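Local coordinates for protein Non-sulfated chondroitin lyase E66 (Autographa californica nucleopolyhedrovirus, PDB 3VSN) that acts as a chondroitin lyase of the viral envelope, essential for oral infectivity, and may digest the chondroitin sulfate barrier of the host midgut, at residues 343-348 with 606-611; 383-388 with 531-536; 430-435 with 440-445; 452-457 with 576-581; 517-522 with 567-572. All coordinates share one frame; numbering follows the deposited sequence.

Interaction 1 of 5, residues 343-348 with 606-611; sequences TNRLAY and ANEDTT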
# COMPACT_ATOMS: atom_id res chain seq x y z
N THR A 343 -2.15 16.59 2.65
CA THR A 343 -2.70 17.69 1.87
C THR A 343 -4.14 17.93 2.31
O THR A 343 -4.86 16.98 2.63
CB THR A 343 -2.65 17.43 0.33
OG1 THR A 343 -3.38 18.46 -0.36
CG2 THR A 343 -3.24 16.06 -0.03
N ASN A 344 -4.55 19.19 2.35
CA ASN A 344 -5.95 19.54 2.65
C ASN A 344 -6.96 18.92 1.66
O ASN A 344 -8.15 18.84 1.96
CB ASN A 344 -6.12 21.06 2.71
CG ASN A 344 -5.61 21.75 1.46
OD1 ASN A 344 -4.52 22.33 1.47
ND2 ASN A 344 -6.37 21.67 0.38
N ARG A 345 -6.47 18.49 0.50
CA ARG A 345 -7.31 17.85 -0.53
C ARG A 345 -7.73 16.41 -0.21
O ARG A 345 -8.70 15.90 -0.78
CB ARG A 345 -6.61 17.85 -1.88
CG ARG A 345 -6.51 19.21 -2.56
CD ARG A 345 -5.99 19.06 -3.98
NE ARG A 345 -4.68 18.41 -4.01
CZ ARG A 345 -3.52 19.06 -3.95
NH1 ARG A 345 -3.50 20.39 -3.88
NH2 ARG A 345 -2.39 18.39 -3.97
N LEU A 346 -6.99 15.74 0.67
CA LEU A 346 -7.23 14.32 0.95
C LEU A 346 -7.33 14.04 2.45
O LEU A 346 -6.70 14.73 3.26
CB LEU A 346 -6.14 13.44 0.32
CG LEU A 346 -6.02 13.43 -1.21
CD1 LEU A 346 -4.72 12.75 -1.64
CD2 LEU A 346 -7.22 12.77 -1.88
N ALA A 347 -8.12 13.03 2.80
CA ALA A 347 -8.25 12.59 4.19
C ALA A 347 -6.88 12.20 4.74
O ALA A 347 -6.07 11.59 4.03
CB ALA A 347 -9.22 11.43 4.29
N TYR A 348 -6.63 12.55 5.99
CA TYR A 348 -5.45 12.04 6.69
C TYR A 348 -5.78 10.75 7.42
O TYR A 348 -4.88 10.02 7.84
CB TYR A 348 -4.86 13.09 7.64
CG TYR A 348 -5.66 13.36 8.90
CD1 TYR A 348 -6.58 14.41 8.95
CD2 TYR A 348 -5.49 12.58 10.05
CE1 TYR A 348 -7.31 14.67 10.11
CE2 TYR A 348 -6.21 12.83 11.21
CZ TYR A 348 -7.12 13.87 11.23
OH TYR A 348 -7.83 14.12 12.38
N ALA A 606 5.91 23.41 -0.98
CA ALA A 606 4.75 22.82 -0.31
C ALA A 606 3.46 23.57 -0.66
O ALA A 606 2.37 23.06 -0.43
CB ALA A 606 4.96 22.79 1.20
N ASN A 607 3.61 24.77 -1.22
CA ASN A 607 2.48 25.52 -1.77
C ASN A 607 2.13 25.10 -3.20
O ASN A 607 1.16 25.60 -3.78
CB ASN A 607 2.75 27.03 -1.69
CG ASN A 607 2.86 27.52 -0.27
OD1 ASN A 607 2.08 27.13 0.60
ND2 ASN A 607 3.85 28.37 -0.01
N GLU A 608 2.93 24.19 -3.75
CA GLU A 608 2.73 23.63 -5.10
C GLU A 608 2.89 24.67 -6.21
O GLU A 608 2.29 24.57 -7.28
CB GLU A 608 1.40 22.87 -5.20
CG GLU A 608 1.28 21.73 -4.18
CD GLU A 608 -0.10 21.11 -4.10
OE1 GLU A 608 -1.10 21.82 -4.34
OE2 GLU A 608 -0.20 19.91 -3.77
N ASP A 609 3.74 25.67 -5.95
CA ASP A 609 4.08 26.69 -6.94
C ASP A 609 4.63 26.04 -8.20
O ASP A 609 5.44 25.11 -8.14
CB ASP A 609 5.13 27.65 -6.37
CG ASP A 609 4.59 28.54 -5.26
OD1 ASP A 609 3.43 28.35 -4.83
OD2 ASP A 609 5.32 29.44 -4.81
N THR A 610 4.17 26.51 -9.36
CA THR A 610 4.66 26.01 -10.64
C THR A 610 5.77 26.90 -11.19
O THR A 610 6.32 26.64 -12.26
CB THR A 610 3.52 25.87 -11.67
OG1 THR A 610 2.88 27.13 -11.84
CG2 THR A 610 2.50 24.83 -11.20
N THR A 611 6.10 27.95 -10.44
CA THR A 611 7.27 28.78 -10.72
C THR A 611 8.20 28.81 -9.51
O THR A 611 7.74 28.70 -8.37
CB THR A 611 6.88 30.22 -11.12
OG1 THR A 611 6.14 30.83 -10.06
CG2 THR A 611 6.05 30.23 -12.41
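Arg345 and Glu608 meet across two irregular loops. Residues 343-348 begin with a type I turn from Thr343 to Leu346, closed by the backbone bond from Leu346 N to Thr343 O at 3.1 Å. Arg345 is the third residue of this turn. Glu608 has a left-handed backbone conformation in the loop that follows strand 600-605. The two side chains approach from opposite directions. Arg345 bends at chi3 (-58°), while Glu608 stays extended beyond CG. The guanidinium grips the carboxylate end-on with two nitrogens. Arg345 NH1 donates to Glu608 OE1 at 2.8 Å, and Arg345 NH2 donates to Glu608 OE2 at 2.7 Å. Both oxygens use their syn lone pairs. The two planes are 18° apart, nearly coplanar, and both bonds are close to straight. Thr343 OG1 lies over the centre of one guanidinium face. The same oxygen accepts from Arg345 N at 3.2 Å, which makes an ST turn inside the beta turn. Arg345 NH2 also donates to Tyr324 O, and Glu608 OE2 has a second salt bridge to Lys326. The carboxylate thus has two cationic partners, which would favour its ionised form. The contact is a bidentate, nearly coplanar arginine-glutamate salt bridge. It ties the loop between strands 335-340 and 349-351 to the loop leaving strand 600-605.

Interaction 2 of 5, residues 383-388 with 531-536; sequences VSFESG and SSVELV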
# COMPACT_ATOMS: atom_id res chain seq x y z
N VAL A 383 -0.42 -1.15 17.30
CA VAL A 383 -0.72 -0.29 16.14
C VAL A 383 -0.56 1.22 16.44
O VAL A 383 -0.47 2.03 15.52
CB VAL A 383 -2.10 -0.62 15.52
CG1 VAL A 383 -3.24 -0.07 16.36
CG2 VAL A 383 -2.21 -0.12 14.08
N SER A 384 -0.51 1.56 17.73
CA SER A 384 -0.33 2.94 18.17
C SER A 384 1.14 3.38 18.14
O SER A 384 1.44 4.55 18.39
CB SER A 384 -0.87 3.12 19.59
OG SER A 384 -2.27 2.97 19.62
N PHE A 385 2.03 2.44 17.86
CA PHE A 385 3.46 2.67 18.03
C PHE A 385 4.26 2.33 16.78
O PHE A 385 4.12 1.25 16.20
CB PHE A 385 3.97 1.85 19.23
CG PHE A 385 3.12 1.99 20.46
CD1 PHE A 385 3.25 3.10 21.30
CD2 PHE A 385 2.15 1.03 20.77
CE1 PHE A 385 2.45 3.24 22.42
CE2 PHE A 385 1.35 1.17 21.89
CZ PHE A 385 1.50 2.27 22.72
N GLU A 386 5.09 3.28 16.36
CA GLU A 386 6.00 3.11 15.23
C GLU A 386 6.97 4.27 15.23
O GLU A 386 6.66 5.35 15.75
CB GLU A 386 5.22 3.06 13.91
CG GLU A 386 6.08 2.78 12.67
CD GLU A 386 6.91 1.52 12.81
OE1 GLU A 386 6.35 0.42 12.63
OE2 GLU A 386 8.12 1.63 13.09
N SER A 387 8.16 4.04 14.67
CA SER A 387 9.14 5.11 14.49
C SER A 387 8.45 6.31 13.85
O SER A 387 7.76 6.17 12.83
CB SER A 387 10.29 4.63 13.60
OG SER A 387 10.98 3.55 14.20
N GLY A 388 8.63 7.48 14.45
CA GLY A 388 8.05 8.71 13.93
C GLY A 388 6.78 9.18 14.62
O GLY A 388 6.46 10.36 14.55
N SER A 531 2.20 -3.76 28.10
CA SER A 531 2.88 -5.05 28.26
C SER A 531 3.31 -5.70 26.94
O SER A 531 3.96 -6.75 26.95
CB SER A 531 2.00 -6.01 29.06
OG SER A 531 0.78 -6.24 28.39
N SER A 532 2.96 -5.09 25.81
CA SER A 532 3.25 -5.65 24.49
C SER A 532 4.33 -4.89 23.72
O SER A 532 4.76 -5.34 22.65
CB SER A 532 1.97 -5.69 23.64
OG SER A 532 0.94 -6.42 24.27
N VAL A 533 4.75 -3.75 24.25
CA VAL A 533 5.60 -2.81 23.49
C VAL A 533 6.76 -2.26 24.33
O VAL A 533 6.59 -1.96 25.51
CB VAL A 533 4.75 -1.64 22.94
CG1 VAL A 533 5.61 -0.61 22.23
CG2 VAL A 533 3.66 -2.15 22.00
N GLU A 534 7.93 -2.14 23.70
CA GLU A 534 9.05 -1.37 24.25
C GLU A 534 9.47 -0.29 23.25
O GLU A 534 9.45 -0.52 22.03
CB GLU A 534 10.24 -2.29 24.59
CG GLU A 534 11.29 -1.65 25.49
CD GLU A 534 12.54 -2.51 25.67
OE1 GLU A 534 12.81 -3.40 24.83
OE2 GLU A 534 13.28 -2.27 26.67
N LEU A 535 9.83 0.88 23.77
CA LEU A 535 10.18 2.03 22.92
C LEU A 535 11.53 2.63 23.24
O LEU A 535 11.98 2.61 24.39
CB LEU A 535 9.14 3.15 23.08
CG LEU A 535 7.64 2.89 22.91
CD1 LEU A 535 6.86 4.11 23.37
CD2 LEU A 535 7.30 2.55 21.46
N VAL A 536 12.17 3.18 22.21
CA VAL A 536 13.19 4.20 22.38
C VAL A 536 12.51 5.48 21.91
O VAL A 536 11.93 5.52 20.82
CB VAL A 536 14.45 3.93 21.52
CG1 VAL A 536 15.45 5.08 21.66
CG2 VAL A 536 15.09 2.61 21.92
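Phe385 packs on Val533 and Leu535, with no hydrogen bond between the two segments. Residues 383-388 form an irregular loop, Val533 starts strand 533-540, and the CA atoms of Phe385 and Val533 are 8.0 Å apart. Val533 and Leu535 are two residues apart on the strand, and both send their side chains toward the loop. Phe385 meets them with different parts of its side chain. Val533 CG1 sits over one face of the ring, 4.0 Å from Phe385 CG. Val533 CG2 lies near the rim on that side, with Phe385 CD2 at 3.7 Å. Both methyls can touch because CG1 is anti to the backbone N of Val533 (chi1 177°) and CG2 is anti to its carbonyl carbon. Leu535 comes in at about a right angle to Phe385. Its CD2 reaches Phe385 CB at 4.1 Å and Phe385 CD1 at the same distance. The opposite face of the ring is backed by Ser384 CB from its own loop. Ile475 and Pro529, from the strands on each side of 533-540, also touch Phe385. The next residue, Glu386, points away from the strand. Its OE2 accepts from Ser387 N at 2.9 Å and pairs with Arg367, while its OE1 bonds to Tyr378 OH. The loop therefore separates its chemistry. The charged side is paired off within its own surroundings. Between 383-388 and 531-536 the contact is apolar packing, with the aromatic ring layered between valine methyls and a serine CB, while Ser387 and Gly388 bond to the adjacent strand 472-480.

Interaction 3 of 5, residues 430-435 with 440-445; sequences VYAKFA and LQFKSC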
# COMPACT_ATOMS: atom_id res chain seq x y z
N VAL A 430 6.62 18.19 5.38
CA VAL A 430 5.20 18.20 5.70
C VAL A 430 4.89 19.26 6.75
O VAL A 430 5.57 19.34 7.78
CB VAL A 430 4.72 16.83 6.23
CG1 VAL A 430 3.23 16.86 6.58
CG2 VAL A 430 5.01 15.72 5.22
N TYR A 431 3.87 20.07 6.48
CA TYR A 431 3.28 20.96 7.47
C TYR A 431 1.85 20.51 7.63
O TYR A 431 1.08 20.52 6.67
CB TYR A 431 3.34 22.41 6.97
CG TYR A 431 2.73 23.48 7.88
CD1 TYR A 431 2.63 23.30 9.26
CD2 TYR A 431 2.29 24.69 7.34
CE1 TYR A 431 2.08 24.29 10.08
CE2 TYR A 431 1.75 25.68 8.14
CZ TYR A 431 1.65 25.48 9.50
OH TYR A 431 1.11 26.47 10.29
N ALA A 432 1.51 20.07 8.84
CA ALA A 432 0.20 19.49 9.09
C ALA A 432 -0.38 19.95 10.42
O ALA A 432 0.36 20.25 11.36
CB ALA A 432 0.28 17.98 9.04
N LYS A 433 -1.71 20.03 10.47
CA LYS A 433 -2.43 20.25 11.72
C LYS A 433 -3.71 19.42 11.69
O LYS A 433 -4.44 19.41 10.70
CB LYS A 433 -2.74 21.74 11.93
CG LYS A 433 -3.34 22.06 13.30
CD LYS A 433 -3.56 23.55 13.49
CE LYS A 433 -3.99 23.86 14.92
NZ LYS A 433 -4.20 25.33 15.11
N PHE A 434 -3.97 18.72 12.79
CA PHE A 434 -5.07 17.77 12.88
C PHE A 434 -6.00 18.13 14.05
O PHE A 434 -5.66 17.89 15.21
CB PHE A 434 -4.54 16.34 13.06
CG PHE A 434 -3.41 15.98 12.13
CD1 PHE A 434 -3.67 15.51 10.85
CD2 PHE A 434 -2.08 16.08 12.55
CE1 PHE A 434 -2.63 15.15 10.00
CE2 PHE A 434 -1.04 15.73 11.70
CZ PHE A 434 -1.32 15.26 10.42
N ALA A 435 -7.17 18.69 13.73
CA ALA A 435 -8.15 19.09 14.74
C ALA A 435 -8.55 17.93 15.66
O ALA A 435 -8.66 18.11 16.87
CB ALA A 435 -9.38 19.70 14.08
N LEU A 440 -2.96 18.73 17.20
CA LEU A 440 -1.57 18.39 16.90
C LEU A 440 -1.14 19.04 15.60
O LEU A 440 -1.83 18.93 14.58
CB LEU A 440 -1.36 16.87 16.81
CG LEU A 440 0.03 16.38 16.37
CD1 LEU A 440 1.08 16.59 17.45
CD2 LEU A 440 -0.05 14.92 15.95
N GLN A 441 0.00 19.72 15.64
CA GLN A 441 0.62 20.29 14.45
C GLN A 441 2.11 20.00 14.48
O GLN A 441 2.69 19.77 15.55
CB GLN A 441 0.36 21.80 14.37
CG GLN A 441 1.00 22.60 15.50
CD GLN A 441 0.85 24.10 15.29
OE1 GLN A 441 1.51 24.68 14.42
NE2 GLN A 441 -0.00 24.72 16.08
N PHE A 442 2.73 19.99 13.30
CA PHE A 442 4.18 19.88 13.19
C PHE A 442 4.70 20.30 11.83
O PHE A 442 3.95 20.36 10.85
CB PHE A 442 4.67 18.45 13.54
CG PHE A 442 4.02 17.35 12.74
CD1 PHE A 442 4.32 17.18 11.39
CD2 PHE A 442 3.15 16.45 13.34
CE1 PHE A 442 3.74 16.15 10.65
CE2 PHE A 442 2.57 15.42 12.61
CZ PHE A 442 2.86 15.27 11.27
N LYS A 443 5.99 20.59 11.78
CA LYS A 443 6.74 20.59 10.54
C LYS A 443 7.60 19.34 10.56
O LYS A 443 8.29 19.08 11.55
CB LYS A 443 7.60 21.85 10.42
CG LYS A 443 6.82 23.15 10.25
CD LYS A 443 6.72 23.58 8.79
CE LYS A 443 5.83 24.79 8.60
NZ LYS A 443 6.36 26.06 9.17
N SER A 444 7.54 18.55 9.49
CA SER A 444 8.22 17.26 9.44
C SER A 444 9.16 17.22 8.25
O SER A 444 8.75 17.48 7.12
CB SER A 444 7.20 16.12 9.36
OG SER A 444 7.83 14.87 9.16
N CYS A 445 10.43 16.88 8.52
CA CYS A 445 11.46 16.79 7.50
C CYS A 445 11.98 15.36 7.47
O CYS A 445 12.55 14.90 8.46
CB CYS A 445 12.62 17.73 7.82
SG CYS A 445 12.19 19.47 8.05
O HOH W 1 -0.10 25.89 12.59
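Leu440 lies near the turn of an antiparallel hairpin, and its O accepts from Phe434 N at 2.8 Å. Its side chain lies beside that of Phe434, pointing the same way. Gln441 is on the other face, where its CB packs on Lys433 CG. A water donates to Gln441 OE1 and also bonds to Tyr431 OH, linking the two side chains. Phe442 and Ala432 form a hydrogen-bonded pair. The Phe442 ring is oblique to Phe434, with planes 52° apart, and Phe442 CE2 is 3.7 Å from Phe434 CE2. Phe442 CE1 also touches Val430 CG1 and Ala432 CB. Lys443 bends at chi2 (-98°) and chi4, which lays its end over the Tyr431 ring. Lys443 CE lies over the face, 3.6 Å from the Tyr431 ring centroid, a CH-pi contact. Its NZ makes a cation-pi contact 4.5 Å from the centroid and a salt bridge to Glu574. Ser444 pairs with Val430 through two backbone hydrogen bonds, Ser444 N to Val430 O at 2.7 Å and Val430 N to Ser444 O at 2.8 Å. The Phe434-Phe442 face is mainly apolar, with the Ser444 hydroxyl bonded to Gln455 and Arg366, while the Tyr431-Lys443 face combines charge, ring and water.

Interaction 4 of 5, residues 452-457 with 576-581; sequences GMFQLY and IYVNVG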
# COMPACT_ATOMS: atom_id res chain seq x y z
N GLY A 452 19.86 4.79 4.91
CA GLY A 452 19.19 5.26 6.11
C GLY A 452 18.14 6.32 5.89
O GLY A 452 17.74 6.60 4.76
N MET A 453 17.69 6.92 6.99
CA MET A 453 16.60 7.87 6.97
C MET A 453 16.82 8.88 8.09
O MET A 453 17.01 8.50 9.24
CB MET A 453 15.26 7.15 7.19
CG MET A 453 14.04 8.06 7.14
SD MET A 453 12.65 7.44 8.12
CE MET A 453 13.22 7.85 9.77
N PHE A 454 16.79 10.16 7.73
CA PHE A 454 16.85 11.27 8.68
C PHE A 454 15.43 11.77 8.93
O PHE A 454 14.65 11.90 7.99
CB PHE A 454 17.74 12.37 8.09
CG PHE A 454 17.58 13.72 8.75
CD1 PHE A 454 16.67 14.66 8.26
CD2 PHE A 454 18.38 14.06 9.83
CE1 PHE A 454 16.55 15.90 8.85
CE2 PHE A 454 18.27 15.31 10.43
CZ PHE A 454 17.35 16.23 9.94
N GLN A 455 15.11 12.04 10.19
CA GLN A 455 13.80 12.60 10.56
C GLN A 455 13.97 13.75 11.54
O GLN A 455 14.56 13.58 12.60
CB GLN A 455 12.88 11.53 11.15
CG GLN A 455 11.55 12.06 11.70
CD GLN A 455 10.64 12.66 10.63
OE1 GLN A 455 10.62 12.19 9.49
NE2 GLN A 455 9.89 13.69 10.99
N LEU A 456 13.44 14.91 11.18
CA LEU A 456 13.37 16.05 12.08
C LEU A 456 11.93 16.53 12.18
O LEU A 456 11.31 16.83 11.17
CB LEU A 456 14.27 17.20 11.60
CG LEU A 456 14.08 18.58 12.27
CD1 LEU A 456 14.49 18.55 13.74
CD2 LEU A 456 14.85 19.67 11.53
N TYR A 457 11.39 16.58 13.40
CA TYR A 457 10.16 17.30 13.65
C TYR A 457 10.53 18.58 14.37
O TYR A 457 11.33 18.55 15.31
CB TYR A 457 9.22 16.52 14.57
CG TYR A 457 8.46 15.35 13.99
CD1 TYR A 457 7.41 15.54 13.08
CD2 TYR A 457 8.73 14.06 14.41
CE1 TYR A 457 6.68 14.46 12.59
CE2 TYR A 457 8.02 12.97 13.93
CZ TYR A 457 7.00 13.17 13.02
OH TYR A 457 6.29 12.08 12.55
N ILE A 576 17.08 24.16 7.28
CA ILE A 576 17.76 22.93 7.72
C ILE A 576 18.54 22.25 6.59
O ILE A 576 17.95 21.74 5.64
CB ILE A 576 16.77 21.91 8.33
CG1 ILE A 576 15.88 22.56 9.41
CG2 ILE A 576 17.51 20.68 8.87
CD1 ILE A 576 16.64 23.18 10.57
N TYR A 577 19.86 22.23 6.75
CA TYR A 577 20.76 21.63 5.77
C TYR A 577 21.23 20.26 6.27
O TYR A 577 21.78 20.15 7.37
CB TYR A 577 21.95 22.59 5.52
CG TYR A 577 23.18 22.02 4.84
CD1 TYR A 577 23.09 21.08 3.80
CD2 TYR A 577 24.46 22.45 5.21
CE1 TYR A 577 24.22 20.58 3.18
CE2 TYR A 577 25.60 21.96 4.59
CZ TYR A 577 25.48 21.02 3.58
OH TYR A 577 26.61 20.53 2.97
N VAL A 578 21.00 19.22 5.46
CA VAL A 578 21.47 17.88 5.78
C VAL A 578 22.55 17.46 4.78
O VAL A 578 22.32 17.45 3.57
CB VAL A 578 20.33 16.83 5.78
CG1 VAL A 578 20.86 15.45 6.18
CG2 VAL A 578 19.22 17.25 6.73
N ASN A 579 23.73 17.15 5.29
CA ASN A 579 24.79 16.58 4.47
C ASN A 579 24.99 15.13 4.90
O ASN A 579 25.52 14.86 5.98
CB ASN A 579 26.09 17.39 4.60
CG ASN A 579 27.18 16.92 3.64
OD1 ASN A 579 27.03 15.91 2.95
ND2 ASN A 579 28.29 17.65 3.60
N VAL A 580 24.53 14.20 4.06
CA VAL A 580 24.63 12.77 4.36
C VAL A 580 26.10 12.33 4.43
O VAL A 580 26.44 11.41 5.17
CB VAL A 580 23.86 11.90 3.33
CG1 VAL A 580 23.97 10.43 3.68
CG2 VAL A 580 22.40 12.32 3.28
N GLY A 581 26.95 13.00 3.66
CA GLY A 581 28.38 12.73 3.65
C GLY A 581 28.78 11.72 2.59
O GLY A 581 29.94 11.32 2.52
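Phe454 sets its ring against Val578. From CB the chain leaves with CG anti to the backbone N (chi1 163°), and this carries the ring out toward strand 575-579. One face of the ring then lies against a single methyl, on the CD1-CE1-CZ side. Phe454 CD1 is 3.9 Å from Val578 CG2, Phe454 CE1 is closer at 3.7 Å, and Phe454 CZ at the tip is again 3.9 Å away. The methyl stands over the face, shifted toward the rim and 19° off the ring normal, so this is a CH-pi contact. Strand 452-461 belongs to one seven-stranded antiparallel sheet and strand 575-579 to another. The contact is thus face-to-face packing of the two sheets in the beta-sandwich part of the enzyme. The CA atoms of Phe454 and Val578 are 8.6 Å apart, too far for backbone pairing, and no hydrogen bond crosses. Two residues after Phe454 and two before Val578, Leu456 and Ile576 reach toward each other tip to tip. Leu456 CD2 fits against the branch of the isoleucine, 3.7 Å from Ile576 CG1 and 3.9 Å from Ile576 CG2. Phe588 of the neighbouring strand 584-589 touches both Ile576 and Val578, and Cys553 touches Phe454. At the end of strand 575-579, Asn579 OD1 accepts from Gly581 N at 3.0 Å in an Asx turn, with the donor well above the carbonyl plane.

Interaction 5 of 5, residues 517-522 with 567-572; sequences TNINVP and AFRVNS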
# COMPACT_ATOMS: atom_id res chain seq x y z
N THR A 517 22.89 21.92 16.28
CA THR A 517 23.18 23.08 17.11
C THR A 517 22.08 24.13 16.93
O THR A 517 21.66 24.41 15.81
CB THR A 517 24.57 23.66 16.79
OG1 THR A 517 25.53 22.60 16.80
CG2 THR A 517 24.97 24.73 17.82
N ASN A 518 21.60 24.65 18.06
CA ASN A 518 20.54 25.66 18.11
C ASN A 518 19.11 25.13 17.93
O ASN A 518 18.17 25.91 17.82
CB ASN A 518 20.83 26.84 17.15
CG ASN A 518 22.11 27.56 17.50
OD1 ASN A 518 22.98 27.74 16.64
ND2 ASN A 518 22.25 27.97 18.75
N ILE A 519 18.97 23.80 17.89
CA ILE A 519 17.66 23.14 17.91
C ILE A 519 17.66 22.16 19.08
O ILE A 519 18.62 21.41 19.26
CB ILE A 519 17.37 22.40 16.59
CG1 ILE A 519 17.24 23.40 15.43
CG2 ILE A 519 16.12 21.52 16.70
CD1 ILE A 519 16.96 22.77 14.09
N ASN A 520 16.59 22.16 19.87
CA ASN A 520 16.50 21.22 20.98
C ASN A 520 16.21 19.80 20.50
O ASN A 520 15.17 19.53 19.89
CB ASN A 520 15.45 21.65 22.00
CG ASN A 520 15.51 20.83 23.27
OD1 ASN A 520 14.70 19.93 23.49
ND2 ASN A 520 16.52 21.09 24.10
N VAL A 521 17.15 18.89 20.76
CA VAL A 521 16.98 17.48 20.41
C VAL A 521 17.19 16.67 21.67
O VAL A 521 18.32 16.56 22.16
CB VAL A 521 17.98 17.03 19.31
CG1 VAL A 521 17.76 15.56 18.95
CG2 VAL A 521 17.85 17.90 18.07
N PRO A 522 16.10 16.10 22.23
CA PRO A 522 16.20 15.35 23.47
C PRO A 522 17.04 14.09 23.31
O PRO A 522 17.22 13.60 22.19
CB PRO A 522 14.74 14.95 23.76
CG PRO A 522 13.93 15.96 23.01
CD PRO A 522 14.71 16.20 21.76
N ALA A 567 23.53 17.35 10.28
CA ALA A 567 22.49 18.32 9.95
C ALA A 567 22.76 19.64 10.64
O ALA A 567 23.34 19.68 11.72
CB ALA A 567 21.11 17.79 10.31
N PHE A 568 22.34 20.73 10.00
CA PHE A 568 22.68 22.07 10.46
C PHE A 568 21.49 23.00 10.34
O PHE A 568 20.71 22.90 9.39
CB PHE A 568 23.83 22.66 9.63
CG PHE A 568 25.05 21.77 9.56
CD1 PHE A 568 26.02 21.81 10.55
CD2 PHE A 568 25.23 20.91 8.48
CE1 PHE A 568 27.15 21.01 10.48
CE2 PHE A 568 26.36 20.11 8.40
CZ PHE A 568 27.32 20.15 9.40
N ARG A 569 21.35 23.88 11.33
CA ARG A 569 20.42 24.99 11.24
C ARG A 569 21.25 26.16 10.69
O ARG A 569 22.11 26.71 11.39
CB ARG A 569 19.84 25.31 12.61
CG ARG A 569 18.86 26.48 12.63
CD ARG A 569 18.68 27.03 14.04
NE ARG A 569 18.05 28.34 14.03
CZ ARG A 569 18.70 29.50 13.98
NH1 ARG A 569 20.02 29.53 13.92
NH2 ARG A 569 18.02 30.64 13.98
N VAL A 570 21.00 26.53 9.44
CA VAL A 570 21.84 27.52 8.75
C VAL A 570 21.27 28.94 8.87
O VAL A 570 20.41 29.34 8.10
CB VAL A 570 22.10 27.15 7.27
CG1 VAL A 570 23.04 28.16 6.61
CG2 VAL A 570 22.69 25.75 7.17
N ASN A 571 21.77 29.67 9.87
CA ASN A 571 21.47 31.11 10.07
C ASN A 571 20.06 31.46 10.55
O ASN A 571 19.90 32.23 11.50
CB ASN A 571 21.82 31.93 8.82
CG ASN A 571 23.31 31.98 8.55
OD1 ASN A 571 24.12 31.84 9.46
ND2 ASN A 571 23.68 32.18 7.28
N SER A 572 19.04 30.93 9.88
CA SER A 572 17.67 31.32 10.19
C SER A 572 16.79 30.14 10.59
O SER A 572 17.13 28.97 10.35
CB SER A 572 17.05 32.10 9.02
OG SER A 572 17.28 31.44 7.77
O HOH W 2 23.31 23.98 13.41
O HOH W 3 24.45 21.31 13.77
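Thr517 and Arg569 are joined by water, as are Thr517 and Ala567. One water donates to Thr517 O at 2.9 Å and accepts from Arg569 N at 2.9 Å. A second accepts from Thr517 N at 3.0 Å and donates to Ala567 O at 2.8 Å. No direct hydrogen bond crosses between the segments, and the CA atoms of Thr517 and Phe568 are 6.7 Å apart. Strand 566-569 is an outermost strand of its seven-stranded antiparallel sheet. Phe568 pairs through its backbone with Tyr577 on the inner side, while Ala567 O and Arg569 N use the outer side. The two waters bridge this strand edge to the loop between strands 509-513 and 525-530, much as the backbone bonds of a further strand might. The apolar contacts all use the stem of Arg569. Its CG is anti to the backbone N (chi1 180°) and the chain runs extended to NE, so the methylenes pass along the loop. Arg569 CB meets Ile519 CD1 at 4.1 Å and also lies near Thr517 O. Arg569 CD is 3.8 Å from Asn518 CB. The isoleucine crosses the stem obliquely, and its other contacts include Ile576 and Ser551. The charge is dealt with separately. Arg569 NH2 forms a salt bridge with Asp573, just beyond the segment. The chain turns back after Arg569, which places Ser572 O over one face of the guanidinium, toward the rim.

In the fold
All five contacts lie away from the annotated catalytic residues, in the part of the chain rich in strands. Interactions 1 and 3 touch where Tyr348 CG meets Phe434 CD1 at 3.5 Å. Interactions 3 and 4 share a sheet: Cys445 N is 2.8 Å from Leu456 O. Interaction 2 meets interaction 4 through Gly388 O and Tyr457 OH, 2.6 Å apart and probably hydrogen-bonded. Interactions 4 and 5 have centres about 12 Å apart, and their segments 576-581 and 567-572 lie on neighbouring strands. There Tyr577 O lies 2.7 Å from Phe568 N, and Ile576 CD1 packs on Ile519 CD1. Along the chain, interactions 2 to 5 all fall inside the long loop closed by interaction 1.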